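Local coordinates for protein putative Xylose isomerase (Rhodospirillum rubrum, PDB 3QXB) that is probably an isomerase of the xylose isomerase-like TIM-barrel family, and binds iron(III) and manganese(II) ions at one end of its barrel, at residues Y176-P181 with R209-W214; P181-F186 with E220-P225; W214-F219 with D253-F258; Y243-T248 with F283-L288. One frame throughout, in Å; residues are numbered along the deposited sequence.

Contact 1: Y176-P181 with R209-W214; sequences YVEPVP and RLLVDW. With FE (Fe (III) ion), chain E.
Tyr176 and Val177 pair in parallel with Arg209 and Leu210, joining two adjacent strands of a TIM barrel; helix 190-200 completes this beta-alpha-beta unit. Val177 makes both backbone hydrogen bonds: its N reaches Arg209 O at 2.9 Å, and its O accepts from Leu211 N at 3.1 Å. The next bond of the pattern is missing at Pro179, which has no N-H to offer. It turns its CD to Leu211 O at 3.3 Å, and that buried carbonyl finds no hydrogen-bond partner.

Apolar packing differs on the two faces. Tyr176 and Leu211 meet through their CB atoms on one; on the other, Pro179 CG lies 3.9 Å from Leu210 CD2, the two side chains crossing at about a right angle next to helix 229-236.

Metal binding comes toward the C-terminal ends. Glu178, its CG anti to the backbone N (chi1 169°) and its chain extended, runs alongside Leu211 to place OE2 2.2 Å from the iron. The shorter Asp213 binds the same ion through OD2, its carboxylate nearly coplanar with that of Glu178, while OD1 is held by Gly215 N and Gln246 NE2. Water 1 bridges the backbones, donating to Pro179 O at 2.6 Å and accepting from Asp213 N.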
# COMPACT_ATOMS: atom_id res chain seq x y z
N TYR A 176 8.56 -13.94 -12.07
CA TYR A 176 9.16 -14.15 -10.74
C TYR A 176 8.11 -14.26 -9.62
O TYR A 176 7.06 -13.63 -9.68
CB TYR A 176 10.11 -13.04 -10.32
CG TYR A 176 11.15 -12.61 -11.29
CD1 TYR A 176 12.35 -13.30 -11.43
CD2 TYR A 176 10.97 -11.49 -12.02
CE1 TYR A 176 13.30 -12.87 -12.30
CE2 TYR A 176 11.91 -11.05 -12.88
CZ TYR A 176 13.06 -11.74 -13.03
OH TYR A 176 13.97 -11.26 -13.90
N VAL A 177 8.46 -15.07 -8.62
CA VAL A 177 7.73 -15.17 -7.37
C VAL A 177 8.66 -14.72 -6.26
O VAL A 177 9.78 -15.19 -6.18
CB VAL A 177 7.27 -16.62 -7.07
CG1 VAL A 177 6.60 -16.70 -5.69
CG2 VAL A 177 6.35 -17.09 -8.17
N GLU A 178 8.19 -13.83 -5.39
CA GLU A 178 8.99 -13.37 -4.26
C GLU A 178 8.52 -14.01 -2.97
O GLU A 178 7.40 -13.70 -2.52
CB GLU A 178 8.88 -11.82 -4.10
CG GLU A 178 9.45 -11.30 -2.82
CD GLU A 178 9.50 -9.77 -2.75
OE1 GLU A 178 8.69 -9.10 -3.41
OE2 GLU A 178 10.34 -9.25 -2.00
N PRO A 179 9.34 -14.88 -2.37
CA PRO A 179 8.93 -15.41 -1.09
C PRO A 179 8.87 -14.34 0.02
O PRO A 179 9.56 -13.30 -0.06
CB PRO A 179 10.02 -16.46 -0.77
CG PRO A 179 10.50 -16.89 -2.11
CD PRO A 179 10.53 -15.60 -2.88
N VAL A 180 8.05 -14.61 1.02
CA VAL A 180 7.73 -13.65 2.05
C VAL A 180 7.81 -14.23 3.47
O VAL A 180 7.55 -15.44 3.65
CB VAL A 180 6.30 -13.12 1.85
CG1 VAL A 180 6.25 -12.26 0.58
CG2 VAL A 180 5.36 -14.30 1.75
N PRO A 181 8.07 -13.36 4.48
CA PRO A 181 8.34 -13.79 5.86
C PRO A 181 7.08 -13.92 6.71
O PRO A 181 7.05 -13.47 7.85
CB PRO A 181 9.24 -12.66 6.41
CG PRO A 181 8.75 -11.41 5.71
CD PRO A 181 8.34 -11.90 4.30
N ARG A 209 10.76 -18.13 -11.87
CA ARG A 209 11.94 -18.18 -11.01
C ARG A 209 11.66 -17.40 -9.73
O ARG A 209 10.63 -16.76 -9.59
CB ARG A 209 13.16 -17.61 -11.76
CG ARG A 209 13.64 -18.46 -12.94
CD ARG A 209 14.31 -19.76 -12.46
NE ARG A 209 14.65 -20.64 -13.56
CZ ARG A 209 13.90 -21.65 -14.00
NH1 ARG A 209 12.69 -21.92 -13.47
NH2 ARG A 209 14.33 -22.37 -15.00
N LEU A 210 12.62 -17.45 -8.81
CA LEU A 210 12.52 -16.77 -7.54
C LEU A 210 13.24 -15.43 -7.62
O LEU A 210 14.29 -15.31 -8.26
CB LEU A 210 13.13 -17.62 -6.41
CG LEU A 210 12.44 -18.97 -6.14
CD1 LEU A 210 13.31 -19.83 -5.22
CD2 LEU A 210 11.06 -18.73 -5.53
N LEU A 211 12.64 -14.41 -7.00
CA LEU A 211 13.34 -13.20 -6.63
C LEU A 211 13.37 -13.21 -5.10
O LEU A 211 12.34 -13.32 -4.48
CB LEU A 211 12.66 -11.97 -7.23
CG LEU A 211 13.25 -10.61 -6.82
CD1 LEU A 211 13.00 -9.55 -7.93
CD2 LEU A 211 12.68 -10.16 -5.44
N VAL A 212 14.56 -13.19 -4.50
CA VAL A 212 14.65 -13.34 -3.05
C VAL A 212 15.04 -12.01 -2.42
O VAL A 212 15.97 -11.37 -2.86
CB VAL A 212 15.60 -14.45 -2.65
CG1 VAL A 212 15.90 -14.45 -1.14
CG2 VAL A 212 15.04 -15.81 -3.14
N ASP A 213 14.27 -11.59 -1.42
CA ASP A 213 14.50 -10.32 -0.78
C ASP A 213 15.27 -10.60 0.50
O ASP A 213 14.83 -11.39 1.33
CB ASP A 213 13.16 -9.67 -0.47
CG ASP A 213 13.30 -8.29 0.10
OD1 ASP A 213 14.27 -8.08 0.87
OD2 ASP A 213 12.46 -7.44 -0.23
N TRP A 214 16.44 -10.00 0.64
CA TRP A 214 17.34 -10.31 1.75
C TRP A 214 16.64 -10.08 3.11
O TRP A 214 16.86 -10.81 4.07
CB TRP A 214 18.62 -9.47 1.66
CG TRP A 214 19.67 -10.04 0.78
CD1 TRP A 214 19.62 -10.17 -0.57
CD2 TRP A 214 20.95 -10.55 1.19
NE1 TRP A 214 20.78 -10.73 -1.04
CE2 TRP A 214 21.62 -10.97 0.02
CE3 TRP A 214 21.61 -10.65 2.42
CZ2 TRP A 214 22.90 -11.53 0.05
CZ3 TRP A 214 22.91 -11.23 2.45
CH2 TRP A 214 23.53 -11.64 1.27
FE FE E . 10.94 -7.17 -1.80
O HOH W 1 12.13 -13.33 -0.61
O HOH W 2 9.29 -6.59 -0.28
O HOH W 3 9.16 -6.66 -3.12

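Contact 2: P181-F186 with E220-P225; sequences PLATEF and EPLFGP
Pro181 and Leu222 bring their CA atoms to 6.8 Å where the irregular loop 181-186, folded into a type I turn from Leu182 to Glu185, passes the short helix 220-223. No hydrogen bond links the two segments, and side chains from the helix do most of the reaching.

Leu222 points at the loop. A chi1 of -172° carries its chain away from the backbone N and sends the two methyls to different places: Leu222 CD2 sits against the peptide that follows Pro181, 3.5 Å from Pro181 C, and Leu222 CD1 meets Ala183 CB at 4.2 Å. A branched aliphatic chain suits this position because it can touch backbone and methyl at once, and the small Ala183 lets the turn come close. Phe223 works beside it. The rim of its ring, at CE2, lies 4.2 Å from Pro181 CB, and one ring face carries Leu222 CG, set off toward the rim, so the two neighbours on the helix brace each other. Pro181 also packs on His216, a metal ligand, and on Phe219.

The second subunit borders the contact as well: Leu222 packs on Arg294 of that chain, and Glu185 forms a salt bridge with Lys31 of the second subunit.

Since the contact is made by apolar side chains against one another and against a peptide group, the loop and helix are held by shape and dispersion, with little directional constraint; polar anchoring of the loop comes from other partners, such as Tyr96 and Ser137 on the carboxylate of Glu185.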
# COMPACT_ATOMS: atom_id res chain seq x y z
N PRO A 181 8.07 -13.36 4.48
CA PRO A 181 8.34 -13.79 5.86
C PRO A 181 7.08 -13.92 6.71
O PRO A 181 7.05 -13.47 7.85
CB PRO A 181 9.24 -12.66 6.41
CG PRO A 181 8.75 -11.41 5.71
CD PRO A 181 8.34 -11.90 4.30
N LEU A 182 6.05 -14.54 6.13
CA LEU A 182 4.78 -14.78 6.80
C LEU A 182 4.45 -16.26 6.67
O LEU A 182 4.49 -16.77 5.56
CB LEU A 182 3.68 -13.98 6.12
CG LEU A 182 3.59 -12.46 6.40
CD1 LEU A 182 4.78 -11.73 5.81
CD2 LEU A 182 2.27 -11.93 5.81
N ALA A 183 4.10 -16.93 7.77
CA ALA A 183 3.61 -18.34 7.76
C ALA A 183 2.19 -18.44 7.12
O ALA A 183 1.79 -19.52 6.69
CB ALA A 183 3.58 -18.92 9.18
N THR A 184 1.46 -17.32 7.07
CA THR A 184 0.13 -17.25 6.45
C THR A 184 0.16 -17.08 4.89
O THR A 184 -0.85 -16.92 4.27
CB THR A 184 -0.66 -16.09 7.05
OG1 THR A 184 0.07 -14.87 6.83
CG2 THR A 184 -0.93 -16.32 8.57
N GLU A 185 1.34 -17.08 4.29
CA GLU A 185 1.51 -16.94 2.85
C GLU A 185 2.43 -18.06 2.38
O GLU A 185 3.04 -18.76 3.19
CB GLU A 185 2.04 -15.54 2.49
CG GLU A 185 1.16 -14.42 3.12
CD GLU A 185 1.39 -13.01 2.55
OE1 GLU A 185 2.44 -12.78 1.94
OE2 GLU A 185 0.52 -12.13 2.74
N PHE A 186 2.46 -18.29 1.09
CA PHE A 186 3.32 -19.31 0.52
C PHE A 186 3.79 -18.75 -0.79
O PHE A 186 2.99 -18.16 -1.50
CB PHE A 186 2.52 -20.56 0.25
CG PHE A 186 3.30 -21.68 -0.40
CD1 PHE A 186 3.35 -21.79 -1.78
CD2 PHE A 186 3.94 -22.63 0.36
CE1 PHE A 186 4.05 -22.84 -2.40
CE2 PHE A 186 4.63 -23.68 -0.23
CZ PHE A 186 4.69 -23.79 -1.62
N GLU A 220 14.34 -13.11 11.42
CA GLU A 220 14.61 -14.03 12.54
C GLU A 220 13.39 -14.65 13.25
O GLU A 220 13.36 -15.86 13.46
CB GLU A 220 15.52 -13.35 13.56
CG GLU A 220 17.00 -13.58 13.30
CD GLU A 220 17.89 -12.63 14.09
OE1 GLU A 220 17.77 -12.60 15.34
OE2 GLU A 220 18.70 -11.89 13.46
N PRO A 221 12.38 -13.84 13.63
CA PRO A 221 11.27 -14.42 14.41
C PRO A 221 10.56 -15.62 13.76
O PRO A 221 10.00 -16.44 14.46
CB PRO A 221 10.29 -13.25 14.56
CG PRO A 221 11.15 -12.05 14.53
CD PRO A 221 12.24 -12.38 13.51
N LEU A 222 10.56 -15.70 12.43
CA LEU A 222 9.98 -16.85 11.74
C LEU A 222 11.03 -17.92 11.45
O LEU A 222 10.79 -19.09 11.74
CB LEU A 222 9.26 -16.42 10.44
CG LEU A 222 8.46 -17.51 9.74
CD1 LEU A 222 7.46 -18.20 10.70
CD2 LEU A 222 7.74 -16.89 8.52
N PHE A 223 12.18 -17.52 10.91
CA PHE A 223 13.15 -18.50 10.39
C PHE A 223 14.28 -18.94 11.35
O PHE A 223 15.01 -19.88 11.04
CB PHE A 223 13.73 -18.04 9.03
CG PHE A 223 12.68 -17.77 8.01
CD1 PHE A 223 11.81 -18.77 7.62
CD2 PHE A 223 12.52 -16.49 7.47
CE1 PHE A 223 10.82 -18.53 6.68
CE2 PHE A 223 11.51 -16.23 6.55
CZ PHE A 223 10.66 -17.25 6.15
N GLY A 224 14.43 -18.26 12.49
CA GLY A 224 15.39 -18.66 13.54
C GLY A 224 16.78 -18.81 12.95
O GLY A 224 17.27 -17.87 12.31
N PRO A 225 17.40 -20.00 13.10
CA PRO A 225 18.75 -20.19 12.58
C PRO A 225 18.82 -20.38 11.05
O PRO A 225 19.91 -20.33 10.47
CB PRO A 225 19.24 -21.43 13.34
CG PRO A 225 17.98 -22.25 13.57
CD PRO A 225 16.87 -21.23 13.74

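Contact 3: W214-F219 with D253-F258; sequences WGHALF and DRHWSF. With MN (manganese (II) ion), chain G; EDO (1,2-ethanediol), chain K.
His216 and Asp253 meet at a manganese ion at the mouth of the TIM barrel, where helix 214-217, directly after strand 208-213, faces the loop that follows strand 240-245. The His216 side chain can be followed outward. Its CB and CG pack against Pro181, and a chi1 of -64°, which sets CG opposite the carbonyl carbon, swings the ring over to the metal. ND1 hydrogen-bonds to Pro179 O, which fixes the rotation of the ring and leaves the other nitrogen for metal. CE1 lies against Glu178 OE2 of the neighbouring metal site. On the opposite edge His216 CD2 has Asp253 OD1 in the ring plane, 3.3 Å away. At the tip, His216 NE2 binds manganese at 2.2 Å.

Asp253 brings OD2 to the manganese at 2.0 Å, its carboxylate turned 72° from the imidazole, and His255 adds NE2 at 2.1 Å. A second shell positions both: Gln246 NE2 donates to Asp253 OD1, and His255 ND1 pairs with Glu286 O, while the Asp253 backbone N is held by Glu292 of the second subunit. Gly215 suits the helix here because a CB would come 3.0 Å from Asp253 OD1, a clash.

Waters complete the coordination, and water 2, 2.3 Å from the manganese, is also a ligand of the iron.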
# COMPACT_ATOMS: atom_id res chain seq x y z
N TRP A 214 16.44 -10.00 0.64
CA TRP A 214 17.34 -10.31 1.75
C TRP A 214 16.64 -10.08 3.11
O TRP A 214 16.86 -10.81 4.07
CB TRP A 214 18.62 -9.47 1.66
CG TRP A 214 19.67 -10.04 0.78
CD1 TRP A 214 19.62 -10.17 -0.57
CD2 TRP A 214 20.95 -10.55 1.19
NE1 TRP A 214 20.78 -10.73 -1.04
CE2 TRP A 214 21.62 -10.97 0.02
CE3 TRP A 214 21.61 -10.65 2.42
CZ2 TRP A 214 22.90 -11.53 0.05
CZ3 TRP A 214 22.91 -11.23 2.45
CH2 TRP A 214 23.53 -11.64 1.27
N GLY A 215 15.75 -9.10 3.18
CA GLY A 215 15.03 -8.81 4.42
C GLY A 215 13.99 -9.86 4.77
O GLY A 215 13.64 -10.03 5.94
N HIS A 216 13.47 -10.55 3.77
CA HIS A 216 12.51 -11.61 3.97
C HIS A 216 13.21 -12.90 4.43
O HIS A 216 12.76 -13.54 5.35
CB HIS A 216 11.78 -11.88 2.69
CG HIS A 216 10.95 -10.74 2.20
ND1 HIS A 216 10.12 -10.86 1.11
CD2 HIS A 216 10.80 -9.47 2.66
CE1 HIS A 216 9.51 -9.70 0.91
NE2 HIS A 216 9.89 -8.84 1.85
N ALA A 217 14.32 -13.24 3.79
CA ALA A 217 15.09 -14.43 4.18
C ALA A 217 15.67 -14.27 5.58
O ALA A 217 15.80 -15.25 6.33
CB ALA A 217 16.21 -14.70 3.16
N LEU A 218 16.05 -13.05 5.93
CA LEU A 218 16.78 -12.80 7.20
C LEU A 218 15.85 -12.47 8.37
O LEU A 218 16.31 -12.09 9.44
CB LEU A 218 17.84 -11.70 7.02
CG LEU A 218 18.98 -12.05 6.03
CD1 LEU A 218 20.05 -10.96 5.98
CD2 LEU A 218 19.61 -13.35 6.37
N PHE A 219 14.55 -12.59 8.16
CA PHE A 219 13.58 -12.36 9.22
C PHE A 219 13.67 -13.45 10.32
O PHE A 219 13.13 -14.56 10.16
CB PHE A 219 12.18 -12.32 8.60
CG PHE A 219 11.10 -11.99 9.58
CD1 PHE A 219 10.99 -10.73 10.12
CD2 PHE A 219 10.16 -12.93 9.92
CE1 PHE A 219 10.01 -10.44 11.02
CE2 PHE A 219 9.17 -12.62 10.80
CZ PHE A 219 9.10 -11.39 11.36
N ASP A 253 10.47 -6.55 8.70
CA ASP A 253 10.85 -6.37 7.31
C ASP A 253 11.12 -4.89 7.07
O ASP A 253 10.22 -4.16 6.68
CB ASP A 253 9.75 -6.87 6.36
CG ASP A 253 10.20 -6.89 4.90
OD1 ASP A 253 11.43 -6.91 4.67
OD2 ASP A 253 9.32 -6.91 3.99
N ARG A 254 12.36 -4.46 7.34
CA ARG A 254 12.61 -3.01 7.53
C ARG A 254 12.60 -2.17 6.25
O ARG A 254 12.06 -1.05 6.24
CB ARG A 254 13.93 -2.77 8.28
CG ARG A 254 13.97 -3.39 9.67
CD ARG A 254 12.82 -2.90 10.55
NE ARG A 254 13.13 -3.19 11.94
CZ ARG A 254 12.51 -2.66 12.99
NH1 ARG A 254 11.50 -1.81 12.84
NH2 ARG A 254 12.92 -3.00 14.21
N HIS A 255 13.22 -2.71 5.21
CA HIS A 255 13.49 -1.98 3.98
C HIS A 255 14.19 -0.66 4.27
O HIS A 255 13.85 0.36 3.67
CB HIS A 255 12.21 -1.75 3.16
CG HIS A 255 11.59 -3.01 2.64
ND1 HIS A 255 12.02 -3.63 1.49
CD2 HIS A 255 10.60 -3.78 3.15
CE1 HIS A 255 11.33 -4.74 1.32
NE2 HIS A 255 10.45 -4.84 2.30
N TRP A 256 15.13 -0.69 5.21
CA TRP A 256 15.95 0.46 5.50
C TRP A 256 16.93 0.66 4.38
O TRP A 256 17.25 -0.26 3.62
CB TRP A 256 16.71 0.35 6.82
CG TRP A 256 15.85 0.40 8.06
CD1 TRP A 256 14.65 1.03 8.21
CD2 TRP A 256 16.14 -0.21 9.31
NE1 TRP A 256 14.16 0.82 9.47
CE2 TRP A 256 15.05 0.06 10.17
CE3 TRP A 256 17.19 -0.99 9.79
CZ2 TRP A 256 15.01 -0.40 11.50
CZ3 TRP A 256 17.16 -1.43 11.12
CH2 TRP A 256 16.07 -1.13 11.95
N SER A 257 17.40 1.90 4.27
CA SER A 257 18.47 2.19 3.32
C SER A 257 19.84 1.89 3.95
O SER A 257 19.95 1.62 5.14
CB SER A 257 18.36 3.63 2.91
OG SER A 257 19.15 4.42 3.75
N PHE A 258 20.89 1.94 3.13
CA PHE A 258 22.22 1.60 3.57
C PHE A 258 23.00 2.73 4.26
O PHE A 258 24.19 2.60 4.57
CB PHE A 258 22.99 0.93 2.43
CG PHE A 258 22.37 -0.37 2.00
CD1 PHE A 258 22.70 -1.55 2.63
CD2 PHE A 258 21.39 -0.40 1.00
CE1 PHE A 258 22.13 -2.73 2.26
CE2 PHE A 258 20.81 -1.56 0.63
CZ PHE A 258 21.16 -2.73 1.25
MN MN G . 9.47 -6.72 2.03
C1 EDO K . 14.35 4.83 5.35
O1 EDO K . 13.16 4.84 6.10
C2 EDO K . 15.32 4.15 6.27
O2 EDO K . 16.41 3.78 5.48
O HOH W 2 9.29 -6.59 -0.28
O HOH W 4 7.40 -5.43 2.03

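Contact 4: Y243-T248 with F283-L288. With FE (Fe (III) ion), chain E; EDO (1,2-ethanediol), chain K.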
# COMPACT_ATOMS: atom_id res chain seq x y z
N TYR A 243 17.38 -10.49 -6.93
CA TYR A 243 17.24 -10.21 -5.51
C TYR A 243 16.69 -8.81 -5.24
O TYR A 243 16.82 -7.91 -6.07
CB TYR A 243 18.60 -10.28 -4.84
CG TYR A 243 19.30 -11.61 -4.95
CD1 TYR A 243 20.01 -11.93 -6.08
CD2 TYR A 243 19.31 -12.52 -3.89
CE1 TYR A 243 20.67 -13.16 -6.18
CE2 TYR A 243 19.96 -13.74 -3.99
CZ TYR A 243 20.65 -14.06 -5.15
OH TYR A 243 21.35 -15.26 -5.30
N HIS A 244 16.09 -8.64 -4.06
CA HIS A 244 15.90 -7.32 -3.48
C HIS A 244 16.89 -7.22 -2.33
O HIS A 244 17.03 -8.17 -1.53
CB HIS A 244 14.50 -7.11 -2.92
CG HIS A 244 13.46 -6.97 -3.97
ND1 HIS A 244 12.11 -7.17 -3.72
CD2 HIS A 244 13.56 -6.62 -5.27
CE1 HIS A 244 11.44 -6.99 -4.85
NE2 HIS A 244 12.29 -6.67 -5.80
N ILE A 245 17.56 -6.10 -2.26
CA ILE A 245 18.47 -5.83 -1.16
C ILE A 245 17.89 -4.65 -0.36
O ILE A 245 17.32 -3.73 -0.91
CB ILE A 245 19.93 -5.59 -1.63
CG1 ILE A 245 20.06 -4.38 -2.55
CG2 ILE A 245 20.54 -6.89 -2.30
CD1 ILE A 245 21.54 -4.02 -2.86
N GLN A 246 18.10 -4.70 0.96
CA GLN A 246 17.68 -3.66 1.90
C GLN A 246 18.50 -3.84 3.17
O GLN A 246 19.13 -4.88 3.37
CB GLN A 246 16.21 -3.81 2.27
CG GLN A 246 15.81 -5.29 2.46
CD GLN A 246 14.65 -5.46 3.42
OE1 GLN A 246 14.68 -4.94 4.55
NE2 GLN A 246 13.63 -6.21 3.00
N GLN A 247 18.49 -2.81 4.01
CA GLN A 247 19.12 -2.89 5.31
C GLN A 247 18.03 -3.24 6.29
O GLN A 247 16.85 -2.86 6.14
CB GLN A 247 19.85 -1.57 5.65
CG GLN A 247 20.67 -1.54 6.90
CD GLN A 247 21.76 -2.60 6.99
OE1 GLN A 247 21.47 -3.77 7.16
NE2 GLN A 247 23.03 -2.17 6.96
N THR A 248 18.40 -4.06 7.27
CA THR A 248 17.44 -4.55 8.23
C THR A 248 18.16 -4.98 9.51
O THR A 248 19.36 -5.23 9.48
CB THR A 248 16.68 -5.75 7.63
OG1 THR A 248 15.76 -6.26 8.59
CG2 THR A 248 17.67 -6.87 7.20
N PHE A 283 21.00 -7.32 -7.87
CA PHE A 283 20.68 -6.94 -6.52
C PHE A 283 19.97 -5.57 -6.65
O PHE A 283 20.63 -4.51 -6.73
CB PHE A 283 21.95 -6.76 -5.70
CG PHE A 283 22.58 -8.01 -5.14
CD1 PHE A 283 22.23 -9.31 -5.53
CD2 PHE A 283 23.61 -7.88 -4.22
CE1 PHE A 283 22.88 -10.42 -5.01
CE2 PHE A 283 24.25 -8.99 -3.68
CZ PHE A 283 23.90 -10.26 -4.06
N PHE A 284 18.63 -5.60 -6.69
CA PHE A 284 17.83 -4.39 -6.72
C PHE A 284 17.60 -3.84 -5.31
O PHE A 284 16.99 -4.51 -4.47
CB PHE A 284 16.45 -4.66 -7.34
CG PHE A 284 16.46 -5.08 -8.79
CD1 PHE A 284 16.68 -4.17 -9.80
CD2 PHE A 284 16.21 -6.38 -9.14
CE1 PHE A 284 16.64 -4.57 -11.14
CE2 PHE A 284 16.15 -6.76 -10.48
CZ PHE A 284 16.36 -5.86 -11.46
N ALA A 285 18.04 -2.61 -5.07
CA ALA A 285 17.78 -1.94 -3.82
C ALA A 285 16.30 -1.65 -3.78
O ALA A 285 15.80 -1.03 -4.71
CB ALA A 285 18.54 -0.64 -3.70
N GLU A 286 15.65 -2.11 -2.71
CA GLU A 286 14.24 -1.90 -2.47
C GLU A 286 14.07 -1.25 -1.11
O GLU A 286 13.91 -1.92 -0.07
CB GLU A 286 13.43 -3.20 -2.56
CG GLU A 286 11.93 -2.91 -2.55
CD GLU A 286 11.05 -4.13 -2.39
OE1 GLU A 286 11.47 -5.13 -1.82
OE2 GLU A 286 9.89 -4.07 -2.84
N ILE A 287 14.10 0.08 -1.15
CA ILE A 287 14.17 0.92 0.04
C ILE A 287 12.84 1.64 0.13
O ILE A 287 12.38 2.25 -0.85
CB ILE A 287 15.36 1.95 0.00
CG1 ILE A 287 16.68 1.29 -0.45
CG2 ILE A 287 15.48 2.65 1.38
CD1 ILE A 287 17.15 0.13 0.39
N LEU A 288 12.22 1.55 1.30
CA LEU A 288 10.93 2.15 1.52
C LEU A 288 11.06 3.34 2.51
O LEU A 288 11.78 3.29 3.52
CB LEU A 288 9.94 1.10 2.02
CG LEU A 288 9.54 0.01 0.99
CD1 LEU A 288 8.67 -1.02 1.70
CD2 LEU A 288 8.84 0.58 -0.27
FE FE E . 10.94 -7.17 -1.80
C1 EDO K . 14.35 4.83 5.35
O1 EDO K . 13.16 4.84 6.10
C2 EDO K . 15.32 4.15 6.27
O2 EDO K . 16.41 3.78 5.48
O HOH W 2 9.29 -6.59 -0.28
O HOH W 3 9.16 -6.66 -3.12
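Tyr243, His244 and Ile245 lie in parallel register with Phe283, Phe284 and Ala285, and three backbone hydrogen bonds tie them. Phe284 N donates to Tyr243 O at 3.0 Å and Ile245 N to Phe284 O at 2.8 Å; Glu286 N closes the row on Ile245 O at 2.9 Å, with an almost straight N-H...O angle of 172°.

Aromatic and aliphatic groups pack on the face turned to helix 266-275. Phe283 presents its edge to the face of the Tyr243 ring in a T-shaped stack, CE1 coming 3.4 Å from Tyr243 CD1. Ile245 crosses Phe283 at about a right angle, with CG2 3.7 Å from Phe283 CG and CG1 beside Ala285 CB. Replacing Ile245 by an alanine removes both branches, which would probably open a gap beside Phe283 CG.

With that helix the strands form the last beta-alpha-beta unit of the TIM barrel. His244, on the inward face, and Glu286, the next residue after Ala285, bind the iron. His244 does so through ND1 at 2.2 Å, its NE2 held by Gln53 OE1. Glu286, stretched out from a trans first torsion (chi1 -170°), binds the iron through OE1 at 2.1 Å, its CD over one face of the His244 imidazole and the two planes 54° apart.

Contacts 1, 3 and 4 surround two metal sites at one end of the barrel, each site found with iron and with manganese. Contacts 1 and 4 each join a pair of neighbouring strands, and strands 208-213 and 240-245 are themselves adjacent; the centres of contacts 1 and 4 lie about 12 Å apart, and these two contacts supply the four protein ligands of the first metal. Contact 3, centred about 7 Å from contact 4, supplies three protein ligands of the second from a helix and a loop. Contact 2, its centre 18 Å from that of contact 4, adjoins the second subunit, as contact 3 does. Contact 1 precedes 3 and 4 along the chain; the segments of 2 alternate with those of 1 and 3.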